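Local coordinates for protein polysaccharide deacetylase (Streptococcus pyogenes, PDB 6DQ3) that removes N-acetyl groups from the cell wall linkage unit of streptococcal rhamnopolysaccharides, as a zinc-binding metalloenzyme of the carbohydrate esterase 4 family, at residues A[39-42]-A[43-46]; A[81-84]-A[85-89]; A[88-91]-A[92-96]; A[182-185]-A[186-189]; A[222-225]-A[226-230]. One frame throughout, in Å; residues are numbered along the deposited sequence.

Contact 1: residues A[39-42]-A[43-46]; sequences QQLQ and KMKD
Met-44 lies back along the inner side of its own helix and reaches Gln-40 and Leu-41, one turn earlier. This is the close-packed half of the contact. The chain stays extended through SD and then bends at the last torsion (chi3 -131°). The bend lays Met-44 CE 4.1 Å from Gln-40 CB and 4.3 Å from Leu-41 CD2. Met-44 CG also rests 3.4 Å from Gln-40 O, the same carbonyl that accepts the hydrogen bond from Met-44 N. Helix 221-228 adds Leu-224 to this side, and strand 50-51 adds Phe-51. The polar end of Gln-40, buried here, is satisfied by other parts of the fold: OE1 is hydrogen-bonded to Tyr-14 OH and NE2 weakly to Met-219 O.

The outer side is looser. Gln-42 and Asp-46 are both exposed, and Asp-46 N bonds to Gln-42 O at 2.9 Å. Their side chains come closest at Gln-42 CG and Asp-46 OD2, 4.0 Å apart. The amide and carboxylate planes are turned 67° from each other. The chemistry is divided: thioether and aliphatic contacts, with one satisfied amide, on the buried side; on the solvent side Gln-42 and Asp-46 meet each other chiefly through the backbone bond.

Contact 2: residues A[81-84]-A[85-89]; sequences IDFY and NVAYP
Asp-82 and Val-86 open the irregular turn of this helix. The backbone bonds come first. Asp-82 O accepts from two donors, Val-86 N at 2.8 Å and Ala-87 N at 3.1 Å. The first donor stands above the carbonyl plane and the second lies in it. Phe-83 O takes Tyr-88 N at 2.8 Å, five residues on. This is a pi-type widening at 85-87. Pro-89 follows and has no N-H to give, so Tyr-84 O meets Pro-89 CD instead, at 3.5 Å, and the helix kinks.

Apolar contacts come in two pairs. Phe-83 CD1 meets Ala-87 CB at 3.9 Å. The Tyr-84 and Tyr-88 side chains run side by side in the same direction, both with CG anti to the backbone N (chi1 177° and 174°). Tyr-84 CD1 is 4.2 Å from Tyr-88 CD2.

Polar side chains do less across the contact. Asn-85 lays ND2 3.5 Å from Ile-81 CG1 and OD1 3.6 Å from Tyr-84 CD2. Tyr-84 OH bonds to Glu-122. Asp-82 OD2 accepts from Ile-17 N and is bonded to His-18 ND1. His-18 is a zinc ligand, so Asp-82 is a second-shell residue that probably helps to orient and polarise the imidazole.

Contact 3: residues A[88-91]-A[92-96]; sequences YPIL and KKYDA
Lys-92 folds back over the ring of Tyr-88, one helical turn earlier. Its CB sits 3.6 Å from Tyr-88 O, the carbonyl that takes the hydrogen bond from Lys-92 N. Lys-92 CG lies 3.7 Å from Tyr-88 CE1. Lys-92 CD is 3.5 Å from Tyr-88 CZ. The chain then bends at chi3 (-67°), which carries CE over the ring face. Lys-92 CE stands 3.9 Å from the Tyr-88 ring centroid, 26° off the normal, in a CH-pi contact. At the tip, Lys-92 NZ donates to a water at 3.1 Å. The same water is hydrogen-bonded to Tyr-88 OH and lies in the ring plane, at its edge. The lysine thus covers one ring face and closes back to the phenol through water.

Just beyond, the helix ends. Leu-91 CD2 touches Ala-96 CB at 3.9 Å. Leu-91 also packs on Leu-41 of helix 34-46. Tyr-94 OH is hydrogen-bonded to Asp-38 OD1, and Lys-93 NZ forms a salt bridge with Asp-38 OD2. Ala-96 N donates to Leu-91 O at 2.9 Å, and Asp-95 N donates to Lys-92 O. With Asp-95 at positive phi, this is a Schellman motif, ending the helix of a beta-alpha-beta unit before strand 98-102.

Contact 4: residues A[182-185]-A[186-189]; sequences LQIA and ARLN
Ile-184 and Leu-188 are brought together by their first torsions. Ile-184 holds CG2 anti to its backbone N and CG1 beside it (chi1 -69°). Leu-188 takes a similar value, -64°, which sets CG beside the backbone N. This is the C-terminal turn of helix 179-187, closed by a Schellman motif. The two side chains lie side by side and point the same way, with Ile-184 CG2 3.7 Å from Leu-188 CD1. Both pack on Met-152 of helix 145-162.

Asn-189 is the C-prime residue of the motif, with positive phi. Its N bonds to Ala-186 O, and Tyr-190 N bonds to Ala-185 O. The helix belongs to a beta-alpha-beta unit and leads on to strand 192-198. Before the end, the regular pattern still holds. Arg-187 N donates to Gln-183 O, and Leu-188 N donates to Ile-184 O at 2.9 Å.

Arg-187 lies on the exposed side and folds back along the helix. Its chain bends at chi3 (-61°), so that one guanidinium face is turned to the backbone. Gln-183 O and Ile-184 CA lie over that face, both toward the rim. Arg-187 NH1 is 4.0 Å from Gln-183 CB. Arg-187 NH2 crosses to the isoleucine and stops 3.4 Å from Ile-184 CG1.

Contact 5: residues A[222-225]-A[226-230]; sequences ENLL and QTMEP
Leu-224 and Met-228 cross at an angle on the buried side of helix 221-228. The methionine comes with its sulfur foremost. Met-228 SD is 3.8 Å from Leu-224 CG and 4.0 Å from Leu-224 CD1. Behind the sulfur, Met-228 CG rests 3.3 Å from Leu-224 O, the carbonyl that accepts the hydrogen bond from Met-228 N in its plane. A bend at the last torsion (chi3 62°) takes Met-228 CE to Met-44 SD of helix 34-46. Leu-224 also meets Gln-40 and Met-44 of that helix. Met-228 touches Pro-10 and Leu-12 of strand 8-14 as well. The helix is the last in the chain. It packs beside helix 34-46 and over strand 8-14 of the central sheet, an outer helix of the alpha/beta fold.

Glu-222 and Gln-226 are set differently. They are exposed, run alongside each other and point the same way. Their carboxylate and amide planes are 30° apart. Gln-226 NE2 lies 3.6 Å from Glu-222 CG and 3.7 Å from Glu-222 OE2, so the amide lies along the glutamate chain.

Thr-227 turns its hydroxyl back to the preceding turn. Thr-227 OG1 stands beside its own backbone N (chi1 -66°) and donates to Asn-223 O at 3.1 Å. Thr-227 N donates to the same oxygen from the other face of the carbonyl plane. Asn-223 O is thus gripped twice by one residue.

Toward the C-terminus the bonding thins. Glu-229 N bonds only weakly to Leu-225 O. A water donates to Leu-225 O at 2.8 Å and also to Glu-229 OE1.

All five contacts are partly buried helix turns. The buried sides are Gln-40, Leu-41 and Met-44 in contact 1, Asp-82, Phe-83, Ala-87 and Tyr-88 in contact 2, and Leu-224, Leu-225 and Met-228 in contact 5. Contacts 3 and 4 are more exposed, and there a lysine or arginine folds back over its own helix. Contacts 1 and 5 belong to neighbouring helices, packed through Met-44, Leu-224 and Met-228. Contacts 2 and 3 share helix 81-93. Contact 3 also touches contact 1. Contact 4 lies across the chain's centre from contacts 1, 2 and 3. Contact 2 leads, through Asp-82, to the zinc ligand His-18. Contacts 3 and 4 end in Schellman motifs, contact 5 in weak bonds and water.

Contact 1: residues A[39-42]-A[43-46]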
loop_
_atom_site.group_PDB
_atom_site.type_symbol
_atom_site.label_atom_id
_atom_site.label_comp_id
_atom_site.label_asym_id
_atom_site.label_seq_id
_atom_site.Cartn_x
_atom_site.Cartn_y
_atom_site.Cartn_z
ATOM N N GLN A 39 -9.608 -0.373 16.045
ATOM C CA GLN A 39 -8.853 -0.099 17.264
ATOM C C GLN A 39 -7.410 0.295 16.964
ATOM O O GLN A 39 -6.822 1.090 17.708
ATOM C CB GLN A 39 -8.887 -1.317 18.187
ATOM C CG GLN A 39 -10.253 -1.583 18.798
ATOM C CD GLN A 39 -10.394 -2.988 19.357
ATOM O OE1 GLN A 39 -9.407 -3.690 19.571
ATOM N NE2 GLN A 39 -11.633 -3.406 19.595
ATOM N N GLN A 40 -6.823 -0.248 15.898
ATOM C CA GLN A 40 -5.480 0.168 15.505
ATOM C C GLN A 40 -5.471 1.624 15.057
ATOM O O GLN A 40 -4.611 2.407 15.476
ATOM C CB GLN A 40 -4.956 -0.739 14.395
ATOM C CG GLN A 40 -4.647 -2.156 14.842
ATOM C CD GLN A 40 -4.410 -3.086 13.670
ATOM O OE1 GLN A 40 -4.696 -2.740 12.522
ATOM N NE2 GLN A 40 -3.886 -4.270 13.952
ATOM N N LEU A 41 -6.426 2.011 14.210
ATOM C CA LEU A 41 -6.469 3.395 13.757
ATOM C C LEU A 41 -6.769 4.343 14.910
ATOM O O LEU A 41 -6.181 5.427 14.999
ATOM C CB LEU A 41 -7.513 3.568 12.661
ATOM C CG LEU A 41 -7.195 3.048 11.266
ATOM C CD1 LEU A 41 -8.332 3.443 10.333
ATOM C CD2 LEU A 41 -5.871 3.584 10.764
ATOM N N GLN A 42 -7.705 3.968 15.789
ATOM C CA GLN A 42 -7.993 4.791 16.954
ATOM C C GLN A 42 -6.723 5.082 17.747
ATOM O O GLN A 42 -6.480 6.222 18.155
ATOM C CB GLN A 42 -9.026 4.097 17.839
ATOM C CG GLN A 42 -9.380 4.863 19.099
ATOM C CD GLN A 42 -10.267 4.058 20.033
ATOM O OE1 GLN A 42 -10.386 2.840 19.896
ATOM N NE2 GLN A 42 -10.896 4.733 20.987
ATOM N N LYS A 43 -5.898 4.055 17.969
ATOM C CA LYS A 43 -4.689 4.237 18.767
ATOM C C LYS A 43 -3.667 5.102 18.036
ATOM O O LYS A 43 -2.993 5.933 18.659
ATOM C CB LYS A 43 -4.100 2.873 19.125
ATOM C CG LYS A 43 -2.943 2.912 20.104
ATOM C CD LYS A 43 -3.379 3.287 21.510
ATOM C CE LYS A 43 -2.161 3.534 22.383
ATOM N NZ LYS A 43 -2.505 3.606 23.830
ATOM N N MET A 44 -3.535 4.929 16.719
ATOM C CA MET A 44 -2.651 5.806 15.955
ATOM C C MET A 44 -3.119 7.253 16.034
ATOM O O MET A 44 -2.304 8.170 16.192
ATOM C CB MET A 44 -2.581 5.352 14.499
ATOM C CG MET A 44 -1.859 4.033 14.290
ATOM S SD MET A 44 -1.769 3.582 12.551
ATOM C CE MET A 44 -2.332 1.880 12.620
ATOM N N LYS A 45 -4.431 7.479 15.926
ATOM C CA LYS A 45 -4.957 8.838 15.980
ATOM C C LYS A 45 -4.701 9.463 17.347
ATOM O O LYS A 45 -4.241 10.608 17.445
ATOM C CB LYS A 45 -6.452 8.825 15.659
ATOM C CG LYS A 45 -7.022 10.175 15.231
ATOM C CD LYS A 45 -6.562 10.530 13.816
ATOM C CE LYS A 45 -7.221 11.802 13.290
ATOM N NZ LYS A 45 -6.735 12.136 11.918
ATOM N N ASP A 46 -4.981 8.713 18.417
ATOM C CA ASP A 46 -4.765 9.221 19.767
ATOM C C ASP A 46 -3.298 9.558 20.007
ATOM O O ASP A 46 -2.981 10.512 20.731
ATOM C CB ASP A 46 -5.247 8.192 20.792
ATOM C CG ASP A 46 -6.764 8.079 20.852
ATOM O OD1 ASP A 46 -7.455 8.909 20.227
ATOM O OD2 ASP A 46 -7.264 7.157 21.532
#

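Contact 2: residues A[81-84]-A[85-89]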
loop_
_atom_site.group_PDB
_atom_site.type_symbol
_atom_site.label_atom_id
_atom_site.label_comp_id
_atom_site.label_asym_id
_atom_site.label_seq_id
_atom_site.Cartn_x
_atom_site.Cartn_y
_atom_site.Cartn_z
ATOM N N ILE A 81 -12.199 -5.748 -2.881
ATOM C CA ILE A 81 -13.414 -4.965 -2.688
ATOM C C ILE A 81 -13.632 -4.652 -1.207
ATOM O O ILE A 81 -14.265 -3.643 -0.866
ATOM C CB ILE A 81 -14.613 -5.701 -3.321
ATOM C CG1 ILE A 81 -15.859 -4.813 -3.297
ATOM C CG2 ILE A 81 -14.871 -7.032 -2.620
ATOM C CD1 ILE A 81 -15.713 -3.544 -4.116
ATOM N N ASP A 82 -13.095 -5.479 -0.303
ATOM C CA ASP A 82 -13.234 -5.178 1.118
ATOM C C ASP A 82 -12.527 -3.877 1.495
ATOM O O ASP A 82 -12.843 -3.300 2.541
ATOM C CB ASP A 82 -12.730 -6.341 1.993
ATOM C CG ASP A 82 -11.240 -6.635 1.820
ATOM O OD1 ASP A 82 -10.575 -6.009 0.971
ATOM O OD2 ASP A 82 -10.727 -7.507 2.555
ATOM N N PHE A 83 -11.586 -3.390 0.678
ATOM C CA PHE A 83 -10.999 -2.082 0.963
ATOM C C PHE A 83 -12.052 -0.984 0.856
ATOM O O PHE A 83 -12.075 -0.051 1.667
ATOM C CB PHE A 83 -9.820 -1.792 0.024
ATOM C CG PHE A 83 -9.169 -0.462 0.286
ATOM C CD1 PHE A 83 -8.244 -0.314 1.308
ATOM C CD2 PHE A 83 -9.509 0.652 -0.468
ATOM C CE1 PHE A 83 -7.657 0.918 1.561
ATOM C CE2 PHE A 83 -8.925 1.881 -0.221
ATOM C CZ PHE A 83 -8.004 2.015 0.795
ATOM N N TYR A 84 -12.950 -1.091 -0.124
ATOM C CA TYR A 84 -14.035 -0.124 -0.258
ATOM C C TYR A 84 -15.170 -0.394 0.723
ATOM O O TYR A 84 -15.735 0.548 1.294
ATOM C CB TYR A 84 -14.568 -0.149 -1.689
ATOM C CG TYR A 84 -15.736 0.763 -1.950
ATOM C CD1 TYR A 84 -15.559 2.134 -2.055
ATOM C CD2 TYR A 84 -17.015 0.251 -2.133
ATOM C CE1 TYR A 84 -16.622 2.973 -2.310
ATOM C CE2 TYR A 84 -18.085 1.082 -2.394
ATOM C CZ TYR A 84 -17.882 2.443 -2.480
ATOM O OH TYR A 84 -18.940 3.280 -2.738
ATOM N N ASN A 85 -15.533 -1.664 0.921
ATOM C CA ASN A 85 -16.696 -1.967 1.747
ATOM C C ASN A 85 -16.398 -1.863 3.237
ATOM O O ASN A 85 -17.284 -1.507 4.019
ATOM C CB ASN A 85 -17.223 -3.379 1.467
ATOM C CG ASN A 85 -17.892 -3.508 0.113
ATOM O OD1 ASN A 85 -18.436 -2.544 -0.427
ATOM N ND2 ASN A 85 -17.870 -4.717 -0.434
ATOM N N VAL A 86 -15.176 -2.183 3.653
ATOM C CA VAL A 86 -14.869 -2.313 5.072
ATOM C C VAL A 86 -13.823 -1.290 5.504
ATOM O O VAL A 86 -14.078 -0.476 6.397
ATOM C CB VAL A 86 -14.410 -3.750 5.389
ATOM C CG1 VAL A 86 -14.200 -3.938 6.880
ATOM C CG2 VAL A 86 -15.423 -4.765 4.855
ATOM N N ALA A 87 -12.649 -1.307 4.870
ATOM C CA ALA A 87 -11.557 -0.462 5.348
ATOM C C ALA A 87 -11.866 1.022 5.162
ATOM O O ALA A 87 -11.601 1.832 6.059
ATOM C CB ALA A 87 -10.256 -0.834 4.634
ATOM N N TYR A 88 -12.412 1.394 4.006
ATOM C CA TYR A 88 -12.600 2.807 3.675
ATOM C C TYR A 88 -13.512 3.536 4.653
ATOM O O TYR A 88 -13.160 4.652 5.081
ATOM C CB TYR A 88 -13.111 2.888 2.230
ATOM C CG TYR A 88 -13.487 4.262 1.748
ATOM C CD1 TYR A 88 -12.565 5.297 1.757
ATOM C CD2 TYR A 88 -14.761 4.521 1.270
ATOM C CE1 TYR A 88 -12.908 6.554 1.317
ATOM C CE2 TYR A 88 -15.115 5.774 0.832
ATOM C CZ TYR A 88 -14.184 6.788 0.856
ATOM O OH TYR A 88 -14.531 8.039 0.413
ATOM N N PRO A 89 -14.678 3.008 5.037
ATOM C CA PRO A 89 -15.480 3.713 6.055
ATOM C C PRO A 89 -14.733 3.930 7.355
ATOM O O PRO A 89 -14.859 4.990 7.982
ATOM C CB PRO A 89 -16.695 2.794 6.257
ATOM C CG PRO A 89 -16.790 2.000 4.995
ATOM C CD PRO A 89 -15.373 1.835 4.478
#

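Contact 3: residues A[88-91]-A[92-96]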
loop_
_atom_site.group_PDB
_atom_site.type_symbol
_atom_site.label_atom_id
_atom_site.label_comp_id
_atom_site.label_asym_id
_atom_site.label_seq_id
_atom_site.Cartn_x
_atom_site.Cartn_y
_atom_site.Cartn_z
ATOM N N TYR A 88 -12.412 1.394 4.006
ATOM C CA TYR A 88 -12.600 2.807 3.675
ATOM C C TYR A 88 -13.512 3.536 4.653
ATOM O O TYR A 88 -13.160 4.652 5.081
ATOM C CB TYR A 88 -13.111 2.888 2.230
ATOM C CG TYR A 88 -13.487 4.262 1.748
ATOM C CD1 TYR A 88 -12.565 5.297 1.757
ATOM C CD2 TYR A 88 -14.761 4.521 1.270
ATOM C CE1 TYR A 88 -12.908 6.554 1.317
ATOM C CE2 TYR A 88 -15.115 5.774 0.832
ATOM C CZ TYR A 88 -14.184 6.788 0.856
ATOM O OH TYR A 88 -14.531 8.039 0.413
ATOM N N PRO A 89 -14.678 3.008 5.037
ATOM C CA PRO A 89 -15.480 3.713 6.055
ATOM C C PRO A 89 -14.733 3.930 7.355
ATOM O O PRO A 89 -14.859 4.990 7.982
ATOM C CB PRO A 89 -16.695 2.794 6.257
ATOM C CG PRO A 89 -16.790 2.000 4.995
ATOM C CD PRO A 89 -15.373 1.835 4.478
ATOM N N ILE A 90 -13.961 2.935 7.791
ATOM C CA ILE A 90 -13.210 3.064 9.032
ATOM C C ILE A 90 -12.098 4.097 8.880
ATOM O O ILE A 90 -11.823 4.871 9.804
ATOM C CB ILE A 90 -12.674 1.687 9.465
ATOM C CG1 ILE A 90 -13.854 0.740 9.723
ATOM C CG2 ILE A 90 -11.810 1.831 10.703
ATOM C CD1 ILE A 90 -13.480 -0.718 9.945
ATOM N N LEU A 91 -11.456 4.149 7.713
ATOM C CA LEU A 91 -10.448 5.182 7.488
ATOM C C LEU A 91 -11.069 6.575 7.543
ATOM O O LEU A 91 -10.508 7.488 8.163
ATOM C CB LEU A 91 -9.752 4.952 6.148
ATOM C CG LEU A 91 -8.822 3.740 6.123
ATOM C CD1 LEU A 91 -8.700 3.194 4.704
ATOM C CD2 LEU A 91 -7.446 4.092 6.690
ATOM N N LYS A 92 -12.230 6.755 6.909
ATOM C CA LYS A 92 -12.914 8.043 6.961
ATOM C C LYS A 92 -13.294 8.412 8.390
ATOM O O LYS A 92 -13.195 9.582 8.786
ATOM C CB LYS A 92 -14.163 8.015 6.081
ATOM C CG LYS A 92 -13.897 8.070 4.591
ATOM C CD LYS A 92 -15.173 8.378 3.809
ATOM C CE LYS A 92 -16.182 7.240 3.900
ATOM N NZ LYS A 92 -17.398 7.508 3.083
ATOM N N LYS A 93 -13.754 7.428 9.169
ATOM C CA LYS A 93 -14.124 7.670 10.560
ATOM C C LYS A 93 -13.002 8.359 11.320
ATOM O O LYS A 93 -13.248 9.268 12.119
ATOM C CB LYS A 93 -14.490 6.341 11.222
ATOM C CG LYS A 93 -14.649 6.380 12.730
ATOM C CD LYS A 93 -15.118 5.021 13.260
ATOM C CE LYS A 93 -15.287 5.031 14.774
ATOM N NZ LYS A 93 -15.666 3.688 15.304
ATOM N N TYR A 94 -11.760 7.956 11.071
ATOM C CA TYR A 94 -10.611 8.508 11.772
ATOM C C TYR A 94 -9.871 9.556 10.953
ATOM O O TYR A 94 -8.779 9.979 11.346
ATOM C CB TYR A 94 -9.680 7.369 12.194
ATOM C CG TYR A 94 -10.317 6.526 13.283
ATOM C CD1 TYR A 94 -10.379 6.994 14.590
ATOM C CD2 TYR A 94 -10.912 5.299 12.996
ATOM C CE1 TYR A 94 -10.975 6.252 15.592
ATOM C CE2 TYR A 94 -11.514 4.545 14.000
ATOM C CZ TYR A 94 -11.542 5.032 15.295
ATOM O OH TYR A 94 -12.140 4.304 16.306
ATOM N N ASP A 95 -10.462 10.018 9.853
ATOM C CA ASP A 95 -9.854 11.042 9.009
ATOM C C ASP A 95 -8.432 10.639 8.626
ATOM O O ASP A 95 -7.487 11.428 8.705
ATOM C CB ASP A 95 -9.864 12.405 9.707
ATOM C CG ASP A 95 -9.488 13.545 8.771
ATOM O OD1 ASP A 95 -9.618 13.372 7.541
ATOM O OD2 ASP A 95 -9.056 14.610 9.263
ATOM N N ALA A 96 -8.285 9.383 8.220
ATOM C CA ALA A 96 -6.993 8.818 7.862
ATOM C C ALA A 96 -6.886 8.665 6.350
ATOM O O ALA A 96 -7.876 8.421 5.659
ATOM C CB ALA A 96 -6.784 7.461 8.545
HETATM O O HOH W 1 -17.192 8.376 0.105
#

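Contact 4: residues A[182-185]-A[186-189]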
loop_
_atom_site.group_PDB
_atom_site.type_symbol
_atom_site.label_atom_id
_atom_site.label_comp_id
_atom_site.label_asym_id
_atom_site.label_seq_id
_atom_site.Cartn_x
_atom_site.Cartn_y
_atom_site.Cartn_z
ATOM N N LEU A 182 14.026 -3.140 -10.666
ATOM C CA LEU A 182 14.249 -1.813 -10.104
ATOM C C LEU A 182 14.779 -0.846 -11.152
ATOM O O LEU A 182 14.430 0.341 -11.140
ATOM C CB LEU A 182 15.213 -1.909 -8.928
ATOM C CG LEU A 182 14.786 -2.891 -7.839
ATOM C CD1 LEU A 182 15.905 -3.019 -6.808
ATOM C CD2 LEU A 182 13.478 -2.469 -7.189
ATOM N N GLN A 183 15.631 -1.326 -12.062
ATOM C CA GLN A 183 16.099 -0.467 -13.141
ATOM C C GLN A 183 14.933 -0.030 -14.019
ATOM O O GLN A 183 14.829 1.143 -14.391
ATOM C CB GLN A 183 17.170 -1.193 -13.966
ATOM C CG GLN A 183 18.442 -1.544 -13.181
ATOM C CD GLN A 183 19.267 -2.652 -13.827
ATOM O OE1 GLN A 183 18.919 -3.170 -14.886
ATOM N NE2 GLN A 183 20.367 -3.018 -13.182
ATOM N N ILE A 184 14.025 -0.956 -14.333
ATOM C CA ILE A 184 12.889 -0.627 -15.188
ATOM C C ILE A 184 11.946 0.337 -14.474
ATOM O O ILE A 184 11.502 1.336 -15.053
ATOM C CB ILE A 184 12.158 -1.913 -15.618
ATOM C CG1 ILE A 184 13.028 -2.724 -16.583
ATOM C CG2 ILE A 184 10.820 -1.570 -16.256
ATOM C CD1 ILE A 184 12.489 -4.112 -16.894
ATOM N N ALA A 185 11.618 0.049 -13.214
ATOM C CA ALA A 185 10.727 0.931 -12.466
ATOM C C ALA A 185 11.248 2.362 -12.479
ATOM O O ALA A 185 10.476 3.312 -12.642
ATOM C CB ALA A 185 10.566 0.426 -11.033
ATOM N N ALA A 186 12.564 2.533 -12.332
ATOM C CA ALA A 186 13.145 3.871 -12.364
ATOM C C ALA A 186 12.953 4.524 -13.726
ATOM O O ALA A 186 12.590 5.705 -13.813
ATOM C CB ALA A 186 14.631 3.800 -12.008
ATOM N N ARG A 187 13.183 3.769 -14.807
ATOM C CA ARG A 187 13.066 4.331 -16.148
ATOM C C ARG A 187 11.625 4.681 -16.489
ATOM O O ARG A 187 11.381 5.556 -17.331
ATOM C CB ARG A 187 13.617 3.352 -17.186
ATOM C CG ARG A 187 15.131 3.285 -17.248
ATOM C CD ARG A 187 15.613 2.624 -18.537
ATOM N NE ARG A 187 15.149 1.246 -18.667
ATOM C CZ ARG A 187 15.838 0.182 -18.264
ATOM N NH1 ARG A 187 17.029 0.331 -17.702
ATOM N NH2 ARG A 187 15.331 -1.033 -18.425
ATOM N N LEU A 188 10.665 4.003 -15.869
ATOM C CA LEU A 188 9.252 4.295 -16.054
ATOM C C LEU A 188 8.764 5.423 -15.153
ATOM O O LEU A 188 7.556 5.658 -15.084
ATOM C CB LEU A 188 8.423 3.037 -15.798
ATOM C CG LEU A 188 8.659 1.864 -16.748
ATOM C CD1 LEU A 188 7.855 0.655 -16.321
ATOM C CD2 LEU A 188 8.305 2.280 -18.171
ATOM N N ASN A 189 9.673 6.102 -14.456
ATOM C CA ASN A 189 9.378 7.286 -13.656
ATOM C C ASN A 189 8.588 6.973 -12.391
ATOM O O ASN A 189 7.894 7.849 -11.863
ATOM C CB ASN A 189 8.651 8.340 -14.500
ATOM C CG ASN A 189 9.548 8.941 -15.590
ATOM O OD1 ASN A 189 9.162 9.023 -16.759
ATOM N ND2 ASN A 189 10.749 9.359 -15.204
#

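Contact 5: residues A[222-225]-A[226-230]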
loop_
_atom_site.group_PDB
_atom_site.type_symbol
_atom_site.label_atom_id
_atom_site.label_comp_id
_atom_site.label_asym_id
_atom_site.label_seq_id
_atom_site.Cartn_x
_atom_site.Cartn_y
_atom_site.Cartn_z
ATOM N N GLU A 222 -1.594 -1.905 21.025
ATOM C CA GLU A 222 -0.411 -1.576 21.814
ATOM C C GLU A 222 0.854 -2.127 21.167
ATOM O O GLU A 222 1.872 -1.427 21.074
ATOM C CB GLU A 222 -0.578 -2.123 23.232
ATOM C CG GLU A 222 0.514 -1.727 24.209
ATOM C CD GLU A 222 0.244 -2.227 25.620
ATOM O OE1 GLU A 222 -0.926 -2.186 26.061
ATOM O OE2 GLU A 222 1.204 -2.666 26.288
ATOM N N ASN A 223 0.812 -3.374 20.695
ATOM C CA ASN A 223 2.021 -3.983 20.152
ATOM C C ASN A 223 2.351 -3.421 18.772
ATOM O O ASN A 223 3.527 -3.237 18.437
ATOM C CB ASN A 223 1.865 -5.501 20.109
ATOM C CG ASN A 223 2.039 -6.135 21.475
ATOM O OD1 ASN A 223 2.890 -5.718 22.263
ATOM N ND2 ASN A 223 1.229 -7.144 21.765
ATOM N N LEU A 224 1.332 -3.124 17.965
ATOM C CA LEU A 224 1.585 -2.505 16.668
ATOM C C LEU A 224 2.325 -1.181 16.829
ATOM O O LEU A 224 3.328 -0.931 16.150
ATOM C CB LEU A 224 0.273 -2.294 15.921
ATOM C CG LEU A 224 0.371 -1.553 14.587
ATOM C CD1 LEU A 224 1.390 -2.177 13.659
ATOM C CD2 LEU A 224 -1.013 -1.501 13.939
ATOM N N LEU A 225 1.842 -0.322 17.728
ATOM C CA LEU A 225 2.453 0.990 17.917
ATOM C C LEU A 225 3.900 0.871 18.388
ATOM O O LEU A 225 4.766 1.640 17.953
ATOM C CB LEU A 225 1.623 1.795 18.914
ATOM C CG LEU A 225 0.455 2.633 18.392
ATOM C CD1 LEU A 225 1.013 3.859 17.666
ATOM C CD2 LEU A 225 -0.473 1.858 17.483
ATOM N N GLN A 226 4.184 -0.076 19.287
ATOM C CA GLN A 226 5.563 -0.304 19.697
ATOM C C GLN A 226 6.421 -0.735 18.516
ATOM O O GLN A 226 7.593 -0.353 18.427
ATOM C CB GLN A 226 5.611 -1.353 20.808
ATOM C CG GLN A 226 5.021 -0.868 22.130
ATOM C CD GLN A 226 5.092 -1.913 23.228
ATOM O OE1 GLN A 226 6.000 -2.747 23.253
ATOM N NE2 GLN A 226 4.128 -1.877 24.140
ATOM N N THR A 227 5.853 -1.514 17.593
ATOM C CA THR A 227 6.604 -1.971 16.431
ATOM C C THR A 227 6.901 -0.829 15.471
ATOM O O THR A 227 7.917 -0.858 14.769
ATOM C CB THR A 227 5.826 -3.071 15.706
ATOM O OG1 THR A 227 5.725 -4.225 16.548
ATOM C CG2 THR A 227 6.507 -3.449 14.401
ATOM N N MET A 228 6.032 0.177 15.427
ATOM C CA MET A 228 6.195 1.302 14.519
ATOM C C MET A 228 7.189 2.337 15.028
ATOM O O MET A 228 7.592 3.210 14.255
ATOM C CB MET A 228 4.841 1.980 14.284
ATOM C CG MET A 228 3.807 1.097 13.615
ATOM S SD MET A 228 2.119 1.720 13.801
ATOM C CE MET A 228 2.201 3.297 12.962
ATOM N N GLU A 229 7.582 2.269 16.292
ATOM C CA GLU A 229 8.512 3.253 16.838
ATOM C C GLU A 229 9.902 3.031 16.248
ATOM O O GLU A 229 10.359 1.884 16.175
ATOM C CB GLU A 229 8.565 3.149 18.361
ATOM C CG GLU A 229 7.285 3.544 19.081
ATOM C CD GLU A 229 7.227 5.029 19.401
ATOM O OE1 GLU A 229 6.271 5.701 18.958
ATOM O OE2 GLU A 229 8.142 5.523 20.091
ATOM N N PRO A 230 10.598 4.093 15.803
ATOM C CA PRO A 230 11.985 3.916 15.350
ATOM C C PRO A 230 12.928 3.472 16.465
ATOM O O PRO A 230 12.658 3.686 17.645
ATOM C CB PRO A 230 12.379 5.312 14.844
ATOM C CG PRO A 230 11.087 5.986 14.516
ATOM C CD PRO A 230 10.081 5.443 15.504
ATOM O OXT PRO A 230 13.988 2.901 16.205
HETATM O O HOH W 2 4.339 4.399 18.034
#